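Local atomic coordinates of transcriptional regulator, LRP/AsnC family (Neisseria meningitidis, PDB entry 2P5V), a protein that probably binds specific DNA sequences as a transcriptional regulator of the Lrp/AsnC family and binds calcium ions. Residues 47-50 / 56-59; 7-12 / 42-47; 76-79 / 83-86; 95-100 / 123-128. One frame throughout, in Å; residues are numbered along the deposited sequence.

Interaction 1. Residues 47-50 / 56-59; sequences QLED and QYAA
Glu49 and Tyr57 meet where the last turn of helix 38-50, in the winged helix-turn-helix domain, faces strand 54-61, which follows in the chain after a short connection. The two side chains cross at about a right angle, and the carboxylate and ring planes stand 86° apart. The contact is therefore a single polar touch between chain ends and not a stacking of flat groups; it buries 73 Å² in all. Each residue turns its CG away from its own carbonyl carbon (chi1 -76° in Glu49), and beyond CG the glutamate runs extended, which brings its carboxylate to the rim of the ring. The backbones stay well separated, with Glu49 CA and Gln56 CA 8.7 Å apart. Strand 54-61 pairs antiparallel with a strand of the second subunit, and Arg24 of that subunit makes a cation-pi contact with the Tyr57 ring, so the phenol links helix 38-50 of its own chain with the interface to the second subunit. Within the chain Tyr57 also packs on Leu19. The hydroxyl is the donor: Tyr57 OH lies 2.9 Å from Glu49 OE2, which it meets on the anti side, 17° out of the carboxylate plane.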
loop_
_atom_site.group_PDB
_atom_site.type_symbol
_atom_site.label_atom_id
_atom_site.label_comp_id
_atom_site.label_asym_id
_atom_site.label_seq_id
_atom_site.Cartn_x
_atom_site.Cartn_y
_atom_site.Cartn_z
ATOM N N GLN G 47 21.598 -40.315 -19.462
ATOM C CA GLN G 47 21.310 -40.393 -18.027
ATOM C C GLN G 47 20.695 -39.084 -17.525
ATOM O O GLN G 47 19.744 -39.091 -16.737
ATOM C CB GLN G 47 22.586 -40.709 -17.231
ATOM C CG GLN G 47 23.136 -42.129 -17.454
ATOM C CD GLN G 47 24.619 -42.283 -17.099
ATOM O OE1 GLN G 47 25.294 -41.319 -16.728
ATOM N NE2 GLN G 47 25.129 -43.506 -17.221
ATOM N N LEU G 48 21.240 -37.968 -17.996
ATOM C CA LEU G 48 20.752 -36.639 -17.627
ATOM C C LEU G 48 19.319 -36.385 -18.097
ATOM O O LEU G 48 18.531 -35.785 -17.368
ATOM C CB LEU G 48 21.676 -35.551 -18.188
ATOM C CG LEU G 48 23.079 -35.517 -17.594
ATOM C CD1 LEU G 48 23.981 -34.590 -18.387
ATOM C CD2 LEU G 48 23.002 -35.089 -16.145
ATOM N N GLU G 49 18.989 -36.837 -19.307
ATOM C CA GLU G 49 17.629 -36.700 -19.843
ATOM C C GLU G 49 16.656 -37.653 -19.152
ATOM O O GLU G 49 15.543 -37.264 -18.810
ATOM C CB GLU G 49 17.606 -36.952 -21.353
ATOM C CG GLU G 49 18.156 -35.803 -22.187
ATOM C CD GLU G 49 18.454 -36.214 -23.623
ATOM O OE1 GLU G 49 17.971 -37.283 -24.060
ATOM O OE2 GLU G 49 19.182 -35.471 -24.316
ATOM N N ASP G 50 17.082 -38.899 -18.957
ATOM C CA ASP G 50 16.267 -39.890 -18.257
ATOM C C ASP G 50 16.044 -39.507 -16.791
ATOM O O ASP G 50 14.983 -39.781 -16.232
ATOM C CB ASP G 50 16.913 -41.281 -18.339
ATOM C CG ASP G 50 17.039 -41.791 -19.769
ATOM O OD1 ASP G 50 16.375 -41.234 -20.677
ATOM O OD2 ASP G 50 17.816 -42.748 -19.984
ATOM N N GLN G 56 13.808 -30.079 -21.367
ATOM C CA GLN G 56 13.401 -29.672 -22.711
ATOM C C GLN G 56 14.535 -28.998 -23.464
ATOM O O GLN G 56 15.421 -28.409 -22.855
ATOM C CB GLN G 56 12.211 -28.707 -22.628
ATOM C CG GLN G 56 11.474 -28.476 -23.937
ATOM C CD GLN G 56 10.441 -27.372 -23.824
ATOM O OE1 GLN G 56 9.603 -27.382 -22.926
ATOM N NE2 GLN G 56 10.502 -26.409 -24.732
ATOM N N TYR G 57 14.503 -29.119 -24.792
ATOM C CA TYR G 57 15.301 -28.289 -25.687
ATOM C C TYR G 57 14.371 -27.325 -26.423
ATOM O O TYR G 57 13.244 -27.685 -26.782
ATOM C CB TYR G 57 16.046 -29.149 -26.693
ATOM C CG TYR G 57 17.057 -30.084 -26.068
ATOM C CD1 TYR G 57 18.382 -29.692 -25.894
ATOM C CD2 TYR G 57 16.689 -31.362 -25.656
ATOM C CE1 TYR G 57 19.325 -30.559 -25.323
ATOM C CE2 TYR G 57 17.620 -32.236 -25.080
ATOM C CZ TYR G 57 18.935 -31.826 -24.916
ATOM O OH TYR G 57 19.858 -32.683 -24.356
ATOM N N ALA G 58 14.841 -26.108 -26.660
ATOM C CA ALA G 58 14.006 -25.078 -27.262
ATOM C C ALA G 58 14.820 -24.039 -28.033
ATOM O O ALA G 58 15.926 -23.662 -27.629
ATOM C CB ALA G 58 13.169 -24.394 -26.180
ATOM N N ALA G 59 14.259 -23.614 -29.163
ATOM C CA ALA G 59 14.693 -22.414 -29.863
ATOM C C ALA G 59 14.154 -21.211 -29.102
ATOM O O ALA G 59 12.958 -21.145 -28.792
ATOM C CB ALA G 59 14.155 -22.404 -31.299
#

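Interaction 2. Residues 7-12 / 42-47; sequences TLDKTD and LRRLKQ
Arg44 sends the NH2 end of its guanidinium over the first turn of helix 10-21, where Asp9, Thr11 and Asp12 gather round it. Its chain leaves helix 38-50 with CG opposite the carbonyl carbon and then bends at chi3 (97°), which carries the group across all three side chains at about a right angle. The carboxylate of Asp9 comes to the guanidinium edge, the two planes being nearly coplanar, and forms a salt bridge in which Asp9 OD2 lies 2.8 Å from Arg44 NH2. Asp12 is placed differently. Although its carboxylate plane is only 9° from that of the guanidinium, the two groups are displaced from one another: Asp12 OD2 is 3.5 Å from Arg44 NH2 but well out of the plane, so attraction there is one of charge without a directed N-H. Thr11 OG1 lies 2.9 Å from Arg44 NH2, approaching obliquely.

The aspartates also form a capping box at the helix start. Asp12 N donates to Asp9 OD1 at 3.0 Å with an N-H...O angle of 160°, while the return bond from Asp9 N to Asp12 OD2 is weak. Arg44 packs in addition on Ile15 and Leu36, within the helical bundle of the DNA-binding domain. Because Asp9 OD1 and Asp12 OD2, both acceptors, lie just 3.0 Å apart, the arginine charge probably offsets their mutual repulsion and favours the ionised form of both, tying the N-terminus of one helix to the flank of the other.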
loop_
_atom_site.group_PDB
_atom_site.type_symbol
_atom_site.label_atom_id
_atom_site.label_comp_id
_atom_site.label_asym_id
_atom_site.label_seq_id
_atom_site.Cartn_x
_atom_site.Cartn_y
_atom_site.Cartn_z
ATOM N N THR G 7 25.006 -38.079 -7.988
ATOM C CA THR G 7 24.829 -38.519 -9.368
ATOM C C THR G 7 25.744 -37.788 -10.358
ATOM O O THR G 7 26.357 -38.428 -11.209
ATOM C CB THR G 7 23.355 -38.365 -9.809
ATOM O OG1 THR G 7 22.502 -39.021 -8.860
ATOM C CG2 THR G 7 23.138 -38.965 -11.197
ATOM N N LEU G 8 25.844 -36.464 -10.224
ATOM C CA LEU G 8 26.572 -35.623 -11.182
ATOM C C LEU G 8 27.971 -35.223 -10.714
ATOM O O LEU G 8 28.146 -34.671 -9.621
ATOM C CB LEU G 8 25.784 -34.346 -11.471
ATOM C CG LEU G 8 24.351 -34.530 -11.965
ATOM C CD1 LEU G 8 23.727 -33.169 -12.267
ATOM C CD2 LEU G 8 24.314 -35.435 -13.191
ATOM N N ASP G 9 28.953 -35.482 -11.574
ATOM C CA ASP G 9 30.343 -35.116 -11.328
ATOM C C ASP G 9 30.698 -33.911 -12.188
ATOM O O ASP G 9 29.852 -33.411 -12.931
ATOM C CB ASP G 9 31.270 -36.299 -11.634
ATOM C CG ASP G 9 31.126 -36.804 -13.058
ATOM O OD1 ASP G 9 31.037 -35.972 -13.992
ATOM O OD2 ASP G 9 31.097 -38.040 -13.237
ATOM N N LYS G 10 31.953 -33.469 -12.096
ATOM C CA LYS G 10 32.417 -32.247 -12.763
ATOM C C LYS G 10 32.209 -32.224 -14.284
ATOM O O LYS G 10 32.003 -31.150 -14.862
ATOM C CB LYS G 10 33.895 -31.993 -12.436
ATOM C CG LYS G 10 34.415 -30.639 -12.916
ATOM C CD LYS G 10 35.763 -30.279 -12.295
ATOM C CE LYS G 10 36.886 -31.185 -12.782
ATOM N NZ LYS G 10 38.215 -30.757 -12.251
ATOM N N THR G 11 32.259 -33.391 -14.933
ATOM C CA THR G 11 32.100 -33.443 -16.392
ATOM C C THR G 11 30.619 -33.469 -16.804
ATOM O O THR G 11 30.265 -32.994 -17.886
ATOM C CB THR G 11 32.899 -34.611 -17.051
ATOM O OG1 THR G 11 32.094 -35.790 -17.117
ATOM C CG2 THR G 11 34.194 -34.891 -16.289
ATOM N N ASP G 12 29.762 -34.009 -15.938
ATOM C CA ASP G 12 28.311 -33.914 -16.129
ATOM C C ASP G 12 27.836 -32.461 -15.977
ATOM O O ASP G 12 26.931 -32.014 -16.698
ATOM C CB ASP G 12 27.570 -34.826 -15.143
ATOM C CG ASP G 12 27.767 -36.302 -15.448
ATOM O OD1 ASP G 12 27.424 -36.735 -16.571
ATOM O OD2 ASP G 12 28.262 -37.033 -14.562
ATOM N N LEU G 42 27.523 -39.611 -24.974
ATOM C CA LEU G 42 26.128 -39.903 -25.311
ATOM C C LEU G 42 25.432 -40.659 -24.179
ATOM O O LEU G 42 24.253 -40.428 -23.908
ATOM C CB LEU G 42 26.059 -40.737 -26.597
ATOM C CG LEU G 42 24.705 -40.890 -27.290
ATOM C CD1 LEU G 42 24.311 -39.586 -27.976
ATOM C CD2 LEU G 42 24.753 -42.035 -28.289
ATOM N N ARG G 43 26.159 -41.569 -23.530
ATOM C CA ARG G 43 25.609 -42.312 -22.399
ATOM C C ARG G 43 25.311 -41.369 -21.238
ATOM O O ARG G 43 24.242 -41.452 -20.627
ATOM C CB ARG G 43 26.558 -43.428 -21.938
ATOM C CG ARG G 43 26.052 -44.204 -20.714
ATOM C CD ARG G 43 26.913 -45.413 -20.375
ATOM N NE ARG G 43 28.238 -45.050 -19.860
ATOM C CZ ARG G 43 29.400 -45.232 -20.496
ATOM N NH1 ARG G 43 29.452 -45.781 -21.711
ATOM N NH2 ARG G 43 30.533 -44.859 -19.906
ATOM N N ARG G 44 26.256 -40.474 -20.950
ATOM C CA ARG G 44 26.116 -39.528 -19.846
ATOM C C ARG G 44 24.937 -38.586 -20.068
ATOM O O ARG G 44 24.158 -38.343 -19.153
ATOM C CB ARG G 44 27.389 -38.708 -19.666
ATOM C CG ARG G 44 28.609 -39.519 -19.295
ATOM C CD ARG G 44 29.872 -38.680 -19.369
ATOM N NE ARG G 44 30.247 -38.164 -18.057
ATOM C CZ ARG G 44 30.915 -38.853 -17.135
ATOM N NH1 ARG G 44 31.300 -40.105 -17.355
ATOM N NH2 ARG G 44 31.201 -38.287 -15.974
ATOM N N LEU G 45 24.813 -38.060 -21.282
ATOM C CA LEU G 45 23.690 -37.188 -21.636
ATOM C C LEU G 45 22.344 -37.907 -21.491
ATOM O O LEU G 45 21.379 -37.339 -20.973
ATOM C CB LEU G 45 23.851 -36.673 -23.067
ATOM C CG LEU G 45 22.767 -35.729 -23.579
ATOM C CD1 LEU G 45 22.605 -34.556 -22.624
ATOM C CD2 LEU G 45 23.094 -35.255 -24.985
ATOM N N LYS G 46 22.293 -39.150 -21.961
ATOM C CA LYS G 46 21.104 -39.994 -21.829
ATOM C C LYS G 46 20.646 -40.111 -20.373
ATOM O O LYS G 46 19.455 -40.034 -20.088
ATOM C CB LYS G 46 21.388 -41.396 -22.374
ATOM C CG LYS G 46 20.153 -42.123 -22.881
ATOM C CD LYS G 46 19.902 -41.851 -24.364
ATOM C CE LYS G 46 20.872 -42.627 -25.251
ATOM N NZ LYS G 46 20.423 -42.667 -26.667
ATOM N N GLN G 47 21.598 -40.315 -19.462
ATOM C CA GLN G 47 21.310 -40.393 -18.027
ATOM C C GLN G 47 20.695 -39.084 -17.525
ATOM O O GLN G 47 19.744 -39.091 -16.737
ATOM C CB GLN G 47 22.586 -40.709 -17.231
ATOM C CG GLN G 47 23.136 -42.129 -17.454
ATOM C CD GLN G 47 24.619 -42.283 -17.099
ATOM O OE1 GLN G 47 25.294 -41.319 -16.728
ATOM N NE2 GLN G 47 25.129 -43.506 -17.221
#

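Interaction 3. Residues 76-79 / 83-86; sequences VSIR and DARE
This is a largely apolar strand-to-helix packing contact in the Lrp/AsnC ligand-binding domain, an alpha+beta, ferredoxin-like fold with two helices on a four-stranded antiparallel sheet. It sits where strand 70-78 ends and, after a short connection, helix 84-94 begins. The backbones come close here: Arg79 CA and Ala84 CA are 6.2 Å apart, and the segments bury 185 Å² between them.

Ile78 has the largest share, followed by Ala84. The side chain of Ile78 sets out toward the helix, and its two branches divide the work. CG1 rests 4.0 Å from Arg85 CG, on the aliphatic part of the arginine, and also touches the methyl of Ala84. CG2, held between the backbone N and the carbonyl carbon, meets the polar end of the same arginine, with Ile78 CG2 4.0 Å from Arg85 NE. The side chains of Ile78 and Arg85 cross at about a right angle, and since the arginine runs extended from CG to NE, it lies across both branches of the isoleucine. Arg79 contributes mainly through its backbone, as its side chain leads away.

Surroundings tie the contact to the calcium-binding region: Ile78 N is hydrogen-bonded to OD2 of Asp109, a calcium ligand, and Arg85 also packs on Asp109. Phe88, one turn further along the helix, continues the packing on Ile78, while Leu131 of the third subunit lies against Arg85. At the turn itself the approach is tight, Ala84 CB lying 3.0 Å from the carbonyl oxygen, Arg79 O.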
loop_
_atom_site.group_PDB
_atom_site.type_symbol
_atom_site.label_atom_id
_atom_site.label_comp_id
_atom_site.label_asym_id
_atom_site.label_seq_id
_atom_site.Cartn_x
_atom_site.Cartn_y
_atom_site.Cartn_z
ATOM N N VAL G 76 -2.056 -10.913 -10.502
ATOM C CA VAL G 76 -3.450 -11.350 -10.447
ATOM C C VAL G 76 -3.861 -11.763 -9.036
ATOM O O VAL G 76 -3.136 -12.492 -8.338
ATOM C CB VAL G 76 -3.722 -12.527 -11.442
ATOM C CG1 VAL G 76 -5.202 -12.944 -11.413
ATOM C CG2 VAL G 76 -3.313 -12.122 -12.854
ATOM N N SER G 77 -5.029 -11.271 -8.635
ATOM C CA SER G 77 -5.656 -11.627 -7.388
ATOM C C SER G 77 -6.753 -12.582 -7.749
ATOM O O SER G 77 -7.625 -12.284 -8.576
ATOM C CB SER G 77 -6.259 -10.407 -6.671
ATOM O OG SER G 77 -5.281 -9.407 -6.479
ATOM N N ILE G 78 -6.700 -13.734 -7.112
ATOM C CA ILE G 78 -7.638 -14.786 -7.351
ATOM C C ILE G 78 -8.884 -14.507 -6.513
ATOM O O ILE G 78 -8.814 -13.866 -5.459
ATOM C CB ILE G 78 -6.978 -16.156 -7.009
ATOM C CG1 ILE G 78 -7.558 -17.275 -7.877
ATOM C CG2 ILE G 78 -7.061 -16.460 -5.501
ATOM C CD1 ILE G 78 -7.232 -17.115 -9.340
ATOM N N ARG G 79 -10.033 -14.958 -6.997
ATOM C CA ARG G 79 -11.252 -14.890 -6.204
ATOM C C ARG G 79 -11.295 -16.068 -5.248
ATOM O O ARG G 79 -10.908 -17.178 -5.607
ATOM C CB ARG G 79 -12.477 -14.886 -7.108
ATOM C CG ARG G 79 -13.754 -15.444 -6.486
ATOM C CD ARG G 79 -14.893 -15.512 -7.497
ATOM N NE ARG G 79 -15.503 -14.201 -7.686
ATOM C CZ ARG G 79 -15.054 -13.254 -8.505
ATOM N NH1 ARG G 79 -13.974 -13.438 -9.261
ATOM N NH2 ARG G 79 -15.701 -12.101 -8.568
ATOM N N ASP G 83 -12.618 -23.901 -6.396
ATOM C CA ASP G 83 -11.992 -24.160 -7.703
ATOM C C ASP G 83 -11.669 -22.924 -8.549
ATOM O O ASP G 83 -11.517 -23.029 -9.752
ATOM C CB ASP G 83 -12.837 -25.153 -8.524
ATOM C CG ASP G 83 -12.775 -26.572 -7.976
ATOM O OD1 ASP G 83 -12.327 -26.756 -6.824
ATOM O OD2 ASP G 83 -13.168 -27.504 -8.705
ATOM N N ALA G 84 -11.551 -21.762 -7.923
ATOM C CA ALA G 84 -11.039 -20.580 -8.612
ATOM C C ALA G 84 -9.573 -20.784 -9.035
ATOM O O ALA G 84 -9.199 -20.471 -10.173
ATOM C CB ALA G 84 -11.170 -19.337 -7.727
ATOM N N ARG G 85 -8.742 -21.291 -8.128
ATOM C CA ARG G 85 -7.309 -21.464 -8.430
ATOM C C ARG G 85 -7.078 -22.486 -9.545
ATOM O O ARG G 85 -6.341 -22.232 -10.503
ATOM C CB ARG G 85 -6.531 -21.856 -7.170
ATOM C CG ARG G 85 -6.425 -20.716 -6.169
ATOM C CD ARG G 85 -5.524 -21.041 -5.000
ATOM N NE ARG G 85 -5.110 -19.805 -4.341
ATOM C CZ ARG G 85 -3.915 -19.231 -4.454
ATOM N NH1 ARG G 85 -2.949 -19.782 -5.188
ATOM N NH2 ARG G 85 -3.682 -18.094 -3.810
ATOM N N GLU G 86 -7.746 -23.623 -9.419
ATOM C CA GLU G 86 -7.679 -24.689 -10.402
ATOM C C GLU G 86 -8.141 -24.228 -11.786
ATOM O O GLU G 86 -7.453 -24.456 -12.776
ATOM C CB GLU G 86 -8.534 -25.859 -9.920
ATOM C CG GLU G 86 -8.319 -27.155 -10.670
ATOM C CD GLU G 86 -9.112 -28.300 -10.073
ATOM O OE1 GLU G 86 -9.325 -28.312 -8.838
ATOM O OE2 GLU G 86 -9.520 -29.191 -10.842
#

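Interaction 4. Residues 95-100 / 123-128; sequences WPEVLS and SHFVLD
Phe125 reaches out from helix 119-130 into the turn that precedes strand 98-104, in the ligand-binding domain, and its ring carries the whole contact. The tight part is aromatic. An edge of Phe125 points at a face of Trp95 in a T-shaped pair, with the planes 86° apart and Phe125 CE1 over the indole. Trp95 CE3 comes to 3.8 Å from Phe125 CZ, and Val98 CG2 closes in on Phe125 CZ at 3.9 Å.

Phe125 and Val98 are buried, while Glu97 and Trp95 are partly exposed and form the outer side. In Glu97, chi1 (46°) sets CG between the backbone N and the carbonyl carbon and so over one face of Phe125, a CH-pi contact with Glu97 CG 4.0 Å from the ring centroid; the bend at chi2 then turns the carboxylate back across the ring. Only 10° separates the two planes, so the acid lies nearly parallel to the ring, over its CD1 side. The type I turn from Trp95 to Val98 sets the three residues round the ring. Phe116 meets Phe125 as well, and Trp95 packs on Thr129 and Leu130. The join between helix and turn thus rests on aromatic and dispersion forces, the glutamate taking part through its methylene and the flat side of its carboxylate rather than through a polar bond.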
loop_
_atom_site.group_PDB
_atom_site.type_symbol
_atom_site.label_atom_id
_atom_site.label_comp_id
_atom_site.label_asym_id
_atom_site.label_seq_id
_atom_site.Cartn_x
_atom_site.Cartn_y
_atom_site.Cartn_z
ATOM N N TRP G 95 -3.433 -19.918 -22.563
ATOM C CA TRP G 95 -3.208 -18.569 -23.115
ATOM C C TRP G 95 -1.799 -18.433 -23.667
ATOM O O TRP G 95 -0.851 -18.312 -22.898
ATOM C CB TRP G 95 -3.447 -17.494 -22.050
ATOM C CG TRP G 95 -4.851 -17.422 -21.563
ATOM C CD1 TRP G 95 -5.969 -17.799 -22.243
ATOM C CD2 TRP G 95 -5.300 -16.919 -20.301
ATOM N NE1 TRP G 95 -7.085 -17.580 -21.480
ATOM C CE2 TRP G 95 -6.705 -17.041 -20.281
ATOM C CE3 TRP G 95 -4.652 -16.392 -19.175
ATOM C CZ2 TRP G 95 -7.477 -16.646 -19.189
ATOM C CZ3 TRP G 95 -5.417 -16.010 -18.087
ATOM C CH2 TRP G 95 -6.819 -16.136 -18.105
ATOM N N PRO G 96 -1.643 -18.435 -25.003
ATOM C CA PRO G 96 -0.262 -18.461 -25.511
ATOM C C PRO G 96 0.564 -17.203 -25.223
ATOM O O PRO G 96 1.797 -17.267 -25.210
ATOM C CB PRO G 96 -0.439 -18.653 -27.028
ATOM C CG PRO G 96 -1.875 -19.016 -27.224
ATOM C CD PRO G 96 -2.624 -18.409 -26.102
ATOM N N GLU G 97 -0.106 -16.073 -25.002
ATOM C CA GLU G 97 0.582 -14.827 -24.653
ATOM C C GLU G 97 1.197 -14.859 -23.254
ATOM O O GLU G 97 2.150 -14.140 -23.004
ATOM C CB GLU G 97 -0.329 -13.602 -24.809
ATOM C CG GLU G 97 -1.723 -13.744 -24.217
ATOM C CD GLU G 97 -2.711 -14.379 -25.171
ATOM O OE1 GLU G 97 -3.158 -13.694 -26.109
ATOM O OE2 GLU G 97 -3.042 -15.561 -24.971
ATOM N N VAL G 98 0.671 -15.695 -22.355
ATOM C CA VAL G 98 1.270 -15.883 -21.024
ATOM C C VAL G 98 2.313 -17.010 -21.099
ATOM O O VAL G 98 1.968 -18.160 -21.318
ATOM C CB VAL G 98 0.197 -16.194 -19.944
ATOM C CG1 VAL G 98 0.815 -16.381 -18.556
ATOM C CG2 VAL G 98 -0.845 -15.105 -19.915
ATOM N N LEU G 99 3.586 -16.648 -20.951
ATOM C CA LEU G 99 4.707 -17.604 -20.924
ATOM C C LEU G 99 4.892 -18.269 -19.558
ATOM O O LEU G 99 5.213 -19.446 -19.461
ATOM C CB LEU G 99 6.012 -16.895 -21.289
ATOM C CG LEU G 99 6.251 -16.707 -22.795
ATOM C CD1 LEU G 99 5.128 -15.895 -23.440
ATOM C CD2 LEU G 99 7.627 -16.057 -23.047
ATOM N N SER G 100 4.694 -17.517 -18.492
ATOM C CA SER G 100 4.872 -18.081 -17.173
ATOM C C SER G 100 3.863 -17.510 -16.201
ATOM O O SER G 100 3.392 -16.380 -16.349
ATOM C CB SER G 100 6.332 -17.917 -16.688
ATOM O OG SER G 100 6.675 -16.560 -16.482
ATOM N N SER G 123 -4.575 -4.530 -23.908
ATOM C CA SER G 123 -5.881 -4.117 -23.476
ATOM C C SER G 123 -6.984 -5.124 -23.833
ATOM O O SER G 123 -7.845 -5.404 -23.009
ATOM C CB SER G 123 -6.200 -2.761 -24.080
ATOM O OG SER G 123 -7.533 -2.417 -23.781
ATOM N N HIS G 124 -6.958 -5.651 -25.052
ATOM C CA HIS G 124 -7.945 -6.656 -25.467
ATOM C C HIS G 124 -7.833 -7.918 -24.623
ATOM O O HIS G 124 -8.842 -8.468 -24.178
ATOM C CB HIS G 124 -7.794 -7.015 -26.949
ATOM C CG HIS G 124 -8.628 -6.173 -27.856
ATOM N ND1 HIS G 124 -8.151 -5.031 -28.466
ATOM C CD2 HIS G 124 -9.916 -6.301 -28.254
ATOM C CE1 HIS G 124 -9.107 -4.497 -29.206
ATOM N NE2 HIS G 124 -10.187 -5.248 -29.094
ATOM N N PHE G 125 -6.605 -8.384 -24.425
ATOM C CA PHE G 125 -6.367 -9.551 -23.581
ATOM C C PHE G 125 -6.912 -9.341 -22.170
ATOM O O PHE G 125 -7.760 -10.092 -21.702
ATOM C CB PHE G 125 -4.876 -9.872 -23.512
ATOM C CG PHE G 125 -4.548 -10.956 -22.541
ATOM C CD1 PHE G 125 -4.993 -12.249 -22.764
ATOM C CD2 PHE G 125 -3.830 -10.686 -21.387
ATOM C CE1 PHE G 125 -4.713 -13.259 -21.869
ATOM C CE2 PHE G 125 -3.541 -11.702 -20.481
ATOM C CZ PHE G 125 -3.982 -12.985 -20.724
ATOM N N VAL G 126 -6.425 -8.300 -21.508
ATOM C CA VAL G 126 -6.833 -7.980 -20.141
ATOM C C VAL G 126 -8.364 -7.830 -19.996
ATOM O O VAL G 126 -8.996 -8.536 -19.203
ATOM C CB VAL G 126 -6.120 -6.693 -19.668
ATOM C CG1 VAL G 126 -6.766 -6.139 -18.422
ATOM C CG2 VAL G 126 -4.639 -6.981 -19.434
ATOM N N LEU G 127 -8.954 -6.933 -20.779
ATOM C CA LEU G 127 -10.384 -6.624 -20.646
ATOM C C LEU G 127 -11.297 -7.782 -21.056
ATOM O O LEU G 127 -12.295 -8.043 -20.382
ATOM C CB LEU G 127 -10.761 -5.372 -21.454
ATOM C CG LEU G 127 -10.180 -4.018 -21.007
ATOM C CD1 LEU G 127 -10.979 -2.863 -21.629
ATOM C CD2 LEU G 127 -10.145 -3.868 -19.491
ATOM N N ASP G 128 -10.958 -8.464 -22.153
ATOM C CA ASP G 128 -11.827 -9.508 -22.709
ATOM C C ASP G 128 -11.498 -10.917 -22.197
ATOM O O ASP G 128 -12.387 -11.754 -22.131
ATOM C CB ASP G 128 -11.786 -9.505 -24.242
ATOM C CG ASP G 128 -11.921 -8.116 -24.831
ATOM O OD1 ASP G 128 -12.418 -7.209 -24.130
ATOM O OD2 ASP G 128 -11.518 -7.931 -25.998
#

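Interactions 1 and 2 share helix 38-50 and touch directly, Leu48 packing on Leu8, whereas interactions 3 and 4 lie on the other side of the chain's centre, both against the sheet of the ligand-binding domain and about 16 Å apart between centres. Chemistry follows this division. In the DNA-binding half the contacts are polar: a lone hydrogen bond at the surface in interaction 1, a partly buried charge network in interaction 2. In the other half they are mainly apolar, aliphatic in 76-79 / 83-86 and aromatic in 95-100 / 123-128, and partly buried in both. Interactions 1 and 4 both reach the second subunit, while interaction 3 alone adjoins the calcium ligand Asp109.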